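Local coordinates for 2-hydroxyisobutyryl-CoA synthetase (Aquincola tertiaricarbonis, PDB 6HDW), which belongs to the ANL superfamily of AMP-binding enzymes, with an AMP-binding domain followed by a C-terminal domain, at residues A[153-158]-A[283-288]; A[245-250]-A[270-275]. One frame throughout, in Å; residues are numbered along the deposited sequence.

Interaction 1. Residues A[153-158]-A[283-288]; sequences RIMWGM and PFMNVA. With 8LE ([[(2~{R},3~{S},4~{R},5~{R})-5-(6-aminopurin-9-yl)-3,4-bis(oxidanyl)oxolan-2-yl]methoxy-oxidanyl-phosphoryl] 2-methyl-2-oxidanyl-propanoate), chain B.
I154 and M285 face each other where the C-terminal part of a helix meets the loop leading into strand 287-288. The two branches of I154 do different work. I154 CG1 lies beside the backbone N (chi1 -65°), which leaves I154 CG2 anti to it and 3.5 Å from A288 CB. I154 CD1 reaches the loop backbone instead and comes 3.3 Å from M285 O.

M285 runs straight out to SD and then bends at its last torsion (chi3 81°). The bend leaves the methyl CE among three residues of the other segment. M285 CE is 3.8 Å from I154 CG2, 3.8 Å from M155 CG and 3.7 Å from M158 CE. M158 is extended to its end, and M158 CE also approaches A288 CB at 4.1 Å. No hydrogen bond crosses the contact, which is buried apolar packing.

F284 points its CB away from the helix, but the end of its ring comes back nearer. The methyl CAA of 8LE lies over one face of this ring, toward its rim. H151 meets the ring edge-to-face and makes a weak hydrogen bond to M285 N.

The contact joins helix 141-157 to the loop before strand 287-288 and to A288 on it. M155, M158 and M285 also pack on F248 of strand 246-249.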
# COMPACT_ATOMS: atom_id res chain seq x y z
N ARG A 153 3.52 9.60 -18.94
CA ARG A 153 3.17 10.30 -20.17
C ARG A 153 1.78 10.96 -20.08
O ARG A 153 1.64 12.13 -20.42
CB ARG A 153 3.23 9.30 -21.35
CG ARG A 153 2.55 9.75 -22.63
CD ARG A 153 2.72 8.70 -23.70
NE ARG A 153 1.98 9.05 -24.91
CZ ARG A 153 1.73 8.21 -25.90
NH1 ARG A 153 2.17 6.96 -25.84
NH2 ARG A 153 1.03 8.60 -26.95
N ILE A 154 0.78 10.19 -19.61
CA ILE A 154 -0.61 10.63 -19.43
C ILE A 154 -0.72 11.66 -18.28
O ILE A 154 -1.46 12.62 -18.41
CB ILE A 154 -1.54 9.40 -19.27
CG1 ILE A 154 -1.56 8.55 -20.56
CG2 ILE A 154 -2.95 9.80 -18.86
CD1 ILE A 154 -1.90 7.06 -20.35
N MET A 155 0.03 11.45 -17.16
CA MET A 155 0.06 12.37 -16.01
C MET A 155 0.70 13.73 -16.40
O MET A 155 0.29 14.76 -15.87
CB MET A 155 0.79 11.74 -14.82
CG MET A 155 -0.07 10.78 -14.01
SD MET A 155 0.90 9.77 -12.87
CE MET A 155 1.36 10.99 -11.66
N TRP A 156 1.69 13.71 -17.32
CA TRP A 156 2.34 14.91 -17.86
C TRP A 156 1.27 15.74 -18.59
O TRP A 156 1.22 16.96 -18.43
CB TRP A 156 3.51 14.55 -18.80
CG TRP A 156 4.14 15.74 -19.47
CD1 TRP A 156 3.65 16.44 -20.53
CD2 TRP A 156 5.39 16.35 -19.13
NE1 TRP A 156 4.49 17.48 -20.84
CE2 TRP A 156 5.58 17.44 -20.01
CE3 TRP A 156 6.37 16.10 -18.15
CZ2 TRP A 156 6.71 18.27 -19.96
CZ3 TRP A 156 7.49 16.92 -18.10
CH2 TRP A 156 7.64 18.00 -18.99
N GLY A 157 0.38 15.05 -19.33
CA GLY A 157 -0.74 15.65 -20.05
C GLY A 157 -1.74 16.38 -19.17
O GLY A 157 -2.44 17.28 -19.65
N MET A 158 -1.81 15.99 -17.88
CA MET A 158 -2.68 16.59 -16.86
C MET A 158 -2.01 17.82 -16.20
O MET A 158 -2.61 18.44 -15.31
CB MET A 158 -3.03 15.54 -15.80
CG MET A 158 -3.81 14.36 -16.32
SD MET A 158 -4.13 13.16 -15.00
CE MET A 158 -5.28 12.06 -15.84
N PRO A 283 -1.76 -0.49 -18.49
CA PRO A 283 -1.98 0.91 -18.04
C PRO A 283 -3.42 1.38 -18.24
O PRO A 283 -3.86 1.62 -19.35
CB PRO A 283 -0.92 1.69 -18.85
CG PRO A 283 -0.72 0.89 -20.09
CD PRO A 283 -0.86 -0.55 -19.66
N PHE A 284 -4.19 1.41 -17.13
CA PHE A 284 -5.62 1.74 -17.11
C PHE A 284 -5.92 3.20 -17.42
O PHE A 284 -7.06 3.54 -17.76
CB PHE A 284 -6.27 1.30 -15.78
CG PHE A 284 -5.61 1.90 -14.56
CD1 PHE A 284 -5.94 3.18 -14.13
CD2 PHE A 284 -4.63 1.20 -13.86
CE1 PHE A 284 -5.29 3.75 -13.04
CE2 PHE A 284 -4.00 1.77 -12.76
CZ PHE A 284 -4.33 3.04 -12.36
N MET A 285 -4.90 4.07 -17.33
CA MET A 285 -5.02 5.49 -17.67
C MET A 285 -5.10 5.69 -19.20
O MET A 285 -5.10 6.84 -19.66
CB MET A 285 -3.88 6.32 -17.05
CG MET A 285 -3.95 6.42 -15.55
SD MET A 285 -2.63 7.44 -14.88
CE MET A 285 -3.29 9.05 -15.14
N ASN A 286 -5.22 4.58 -20.00
CA ASN A 286 -5.36 4.61 -21.47
C ASN A 286 -6.57 5.47 -21.93
O ASN A 286 -6.63 5.90 -23.08
CB ASN A 286 -5.41 3.19 -22.06
CG ASN A 286 -6.69 2.45 -21.73
OD1 ASN A 286 -6.90 2.02 -20.61
ND2 ASN A 286 -7.59 2.32 -22.70
N VAL A 287 -7.54 5.67 -21.02
CA VAL A 287 -8.68 6.59 -21.17
C VAL A 287 -8.46 7.64 -20.09
O VAL A 287 -8.35 7.28 -18.90
CB VAL A 287 -10.11 5.99 -21.20
CG1 VAL A 287 -10.38 5.26 -22.51
CG2 VAL A 287 -10.38 5.07 -20.01
N ALA A 288 -8.22 8.90 -20.51
CA ALA A 288 -7.89 10.00 -19.59
C ALA A 288 -8.02 11.37 -20.21
O ALA A 288 -7.63 11.58 -21.36
CB ALA A 288 -6.47 9.83 -19.06
C2 8LE B . -16.48 5.39 -14.90
CAA 8LE B . -7.86 0.46 -11.89
CAZ 8LE B . -9.19 1.22 -12.03
CAB 8LE B . -9.35 1.73 -13.48
OAF 8LE B . -9.18 2.35 -11.18
CAS 8LE B . -10.37 0.30 -11.63
OAD 8LE B . -11.16 0.64 -10.75
OAQ 8LE B . -10.43 -0.90 -12.28
PBC 8LE B . -11.34 -2.20 -11.85
OAI 8LE B . -11.17 -2.46 -10.29
OAE 8LE B . -10.99 -3.36 -12.70
O5' 8LE B . -12.84 -1.78 -12.12
C5' 8LE B . -13.13 -1.31 -13.43
C4' 8LE B . -14.55 -0.82 -13.47
O4' 8LE B . -14.64 0.37 -12.64
C3' 8LE B . -14.78 -0.36 -14.86
O3' 8LE B . -15.27 -1.47 -15.63
C2' 8LE B . -15.85 0.71 -14.65
O2' 8LE B . -17.18 0.16 -14.40
C1' 8LE B . -15.35 1.38 -13.38
N9 8LE B . -14.49 2.57 -13.68
C8 8LE B . -13.16 2.68 -13.56
N7 8LE B . -12.81 3.90 -13.94
C5 8LE B . -13.92 4.56 -14.30
C4 8LE B . -14.96 3.72 -14.15
N3 8LE B . -16.23 4.11 -14.41
N1 8LE B . -15.38 6.24 -15.06
C6 8LE B . -14.15 5.81 -14.74
N6 8LE B . -13.11 6.63 -14.87

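Interaction 2. Residues A[245-250]-A[270-275]; sequences KCLFFS and AKVYDC. With 8LE ([[(2~{R},3~{S},4~{R},5~{R})-5-(6-aminopurin-9-yl)-3,4-bis(oxidanyl)oxolan-2-yl]methoxy-oxidanyl-phosphoryl] 2-methyl-2-oxidanyl-propanoate), chain B.
C246 and Y273 meet on one face of two neighbouring parallel strands. Y273 can be followed outward. Y273 CB packs 4.0 Å from F248 CB. With CG anti to the carbonyl carbon (chi1 -60°), the ring runs back along the strand toward C246. Y273 CD2 lies 3.9 Å from C246 SG, and Y273 CE2 lies 3.5 Å from C246 CB. The sulfur sits at the ring edge, in its plane. The Y273 side chain also touches E291.

The other face carries L247, F249 and V272. F249 CE2 rests 3.7 Å from V272 CG1, and the two side chains cross at a slant.

Five backbone hydrogen bonds pair the strands in regular parallel fashion, from K271 N to K245 O at one end to C275 N to F249 O at the other.

The C-terminal ends reach 8LE. 8LE N6 donates to C275 O at 2.8 Å and to D274 OD1 at 3.2 Å. S250 OG hydrogen-bonds 8LE OAF at 2.7 Å and also Y219 OH, while D274 OD2 is held by S256.

The pair belongs to the beta-alpha-beta unit whose helix 258-268 packs on L247, F249 and V272. Strand 217-220 flanks strand 246-249 on its other side.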
# COMPACT_ATOMS: atom_id res chain seq x y z
N LYS A 245 -3.17 21.64 -7.39
CA LYS A 245 -3.39 22.21 -8.72
C LYS A 245 -4.41 21.31 -9.40
O LYS A 245 -5.25 21.77 -10.18
CB LYS A 245 -2.09 22.30 -9.54
CG LYS A 245 -0.99 23.16 -8.90
CD LYS A 245 -1.31 24.67 -8.90
CE LYS A 245 -0.38 25.47 -8.02
NZ LYS A 245 -0.62 25.25 -6.57
N CYS A 246 -4.37 20.00 -9.07
CA CYS A 246 -5.31 19.04 -9.63
C CYS A 246 -5.51 17.81 -8.77
O CYS A 246 -4.73 17.52 -7.86
CB CYS A 246 -4.94 18.67 -11.07
SG CYS A 246 -3.75 17.31 -11.20
N LEU A 247 -6.59 17.10 -9.08
CA LEU A 247 -6.99 15.83 -8.51
C LEU A 247 -7.35 15.00 -9.74
O LEU A 247 -8.04 15.50 -10.63
CB LEU A 247 -8.22 15.97 -7.59
CG LEU A 247 -8.07 16.83 -6.34
CD1 LEU A 247 -8.59 18.24 -6.59
CD2 LEU A 247 -8.80 16.21 -5.15
N PHE A 248 -6.81 13.79 -9.82
CA PHE A 248 -7.08 12.89 -10.94
C PHE A 248 -7.63 11.59 -10.40
O PHE A 248 -7.12 11.05 -9.43
CB PHE A 248 -5.88 12.75 -11.89
CG PHE A 248 -4.67 11.98 -11.43
CD1 PHE A 248 -3.77 12.54 -10.52
CD2 PHE A 248 -4.34 10.76 -12.00
CE1 PHE A 248 -2.62 11.85 -10.13
CE2 PHE A 248 -3.18 10.07 -11.62
CZ PHE A 248 -2.34 10.62 -10.68
N PHE A 249 -8.75 11.14 -10.95
CA PHE A 249 -9.44 9.99 -10.39
C PHE A 249 -9.76 8.91 -11.38
O PHE A 249 -9.93 9.18 -12.58
CB PHE A 249 -10.79 10.43 -9.76
CG PHE A 249 -10.81 11.64 -8.85
CD1 PHE A 249 -10.17 11.61 -7.62
CD2 PHE A 249 -11.53 12.78 -9.20
CE1 PHE A 249 -10.19 12.72 -6.78
CE2 PHE A 249 -11.57 13.89 -8.34
CZ PHE A 249 -10.91 13.84 -7.14
N SER A 250 -9.94 7.69 -10.84
CA SER A 250 -10.41 6.48 -11.52
C SER A 250 -11.13 5.58 -10.50
O SER A 250 -11.01 5.77 -9.29
CB SER A 250 -9.25 5.75 -12.20
OG SER A 250 -8.48 4.99 -11.29
N ALA A 270 -9.16 23.43 -7.17
CA ALA A 270 -8.23 22.78 -8.10
C ALA A 270 -8.99 22.17 -9.28
O ALA A 270 -10.23 22.22 -9.29
CB ALA A 270 -7.45 21.69 -7.36
N LYS A 271 -8.26 21.66 -10.27
CA LYS A 271 -8.87 21.01 -11.44
C LYS A 271 -9.09 19.53 -11.16
O LYS A 271 -8.37 18.94 -10.35
CB LYS A 271 -8.02 21.22 -12.70
CG LYS A 271 -8.25 22.59 -13.32
CD LYS A 271 -7.38 22.80 -14.54
CE LYS A 271 -8.10 22.52 -15.83
NZ LYS A 271 -7.30 23.00 -16.98
N VAL A 272 -10.09 18.94 -11.83
CA VAL A 272 -10.42 17.52 -11.69
C VAL A 272 -10.23 16.82 -13.03
O VAL A 272 -10.70 17.30 -14.05
CB VAL A 272 -11.83 17.30 -11.07
CG1 VAL A 272 -12.34 15.88 -11.33
CG2 VAL A 272 -11.82 17.59 -9.57
N TYR A 273 -9.53 15.67 -13.01
CA TYR A 273 -9.32 14.89 -14.22
C TYR A 273 -9.87 13.50 -14.09
O TYR A 273 -9.65 12.84 -13.07
CB TYR A 273 -7.84 14.86 -14.64
CG TYR A 273 -7.28 16.23 -14.93
CD1 TYR A 273 -7.84 17.03 -15.93
CD2 TYR A 273 -6.23 16.74 -14.19
CE1 TYR A 273 -7.35 18.31 -16.18
CE2 TYR A 273 -5.73 18.02 -14.43
CZ TYR A 273 -6.28 18.80 -15.43
OH TYR A 273 -5.80 20.05 -15.68
N ASP A 274 -10.55 13.06 -15.15
CA ASP A 274 -11.12 11.73 -15.27
C ASP A 274 -10.12 10.84 -16.03
O ASP A 274 -9.54 11.28 -17.04
CB ASP A 274 -12.45 11.80 -16.03
CG ASP A 274 -13.34 10.57 -15.93
OD1 ASP A 274 -13.20 9.82 -14.94
OD2 ASP A 274 -14.23 10.41 -16.78
N CYS A 275 -9.90 9.62 -15.53
CA CYS A 275 -9.08 8.58 -16.13
C CYS A 275 -9.57 7.21 -15.66
O CYS A 275 -10.39 7.16 -14.76
CB CYS A 275 -7.58 8.78 -15.86
SG CYS A 275 -7.05 8.41 -14.17
C2 8LE B . -16.48 5.39 -14.90
CAA 8LE B . -7.86 0.46 -11.89
CAZ 8LE B . -9.19 1.22 -12.03
CAB 8LE B . -9.35 1.73 -13.48
OAF 8LE B . -9.18 2.35 -11.18
CAS 8LE B . -10.37 0.30 -11.63
OAD 8LE B . -11.16 0.64 -10.75
OAQ 8LE B . -10.43 -0.90 -12.28
PBC 8LE B . -11.34 -2.20 -11.85
OAI 8LE B . -11.17 -2.46 -10.29
OAE 8LE B . -10.99 -3.36 -12.70
O5' 8LE B . -12.84 -1.78 -12.12
C5' 8LE B . -13.13 -1.31 -13.43
C4' 8LE B . -14.55 -0.82 -13.47
O4' 8LE B . -14.64 0.37 -12.64
C3' 8LE B . -14.78 -0.36 -14.86
O3' 8LE B . -15.27 -1.47 -15.63
C2' 8LE B . -15.85 0.71 -14.65
O2' 8LE B . -17.18 0.16 -14.40
C1' 8LE B . -15.35 1.38 -13.38
N9 8LE B . -14.49 2.57 -13.68
C8 8LE B . -13.16 2.68 -13.56
N7 8LE B . -12.81 3.90 -13.94
C5 8LE B . -13.92 4.56 -14.30
C4 8LE B . -14.96 3.72 -14.15
N3 8LE B . -16.23 4.11 -14.41
N1 8LE B . -15.38 6.24 -15.06
C6 8LE B . -14.15 5.81 -14.74
N6 8LE B . -13.11 6.63 -14.87

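Overall arrangement
Both contacts are buried within the AMP-binding part of the chain, with centres about 11 Å apart. Interaction 2 is reached by solvent mainly at its lysine end. Their chemistry differs with their place. Interaction 1 is methyl and thioether packing between a helix and a loop. Interaction 2 is backbone hydrogen bonding between the last two strands of a parallel sheet, with packing on both faces. They touch directly: M158 packs on Y273, and A288 packs on C275. Strand 287-288 is the next strand in the chain after 271-274. Both border 8LE but meet different parts of it. F284 lies against a methyl group, while S250, D274 and C275 make polar contacts.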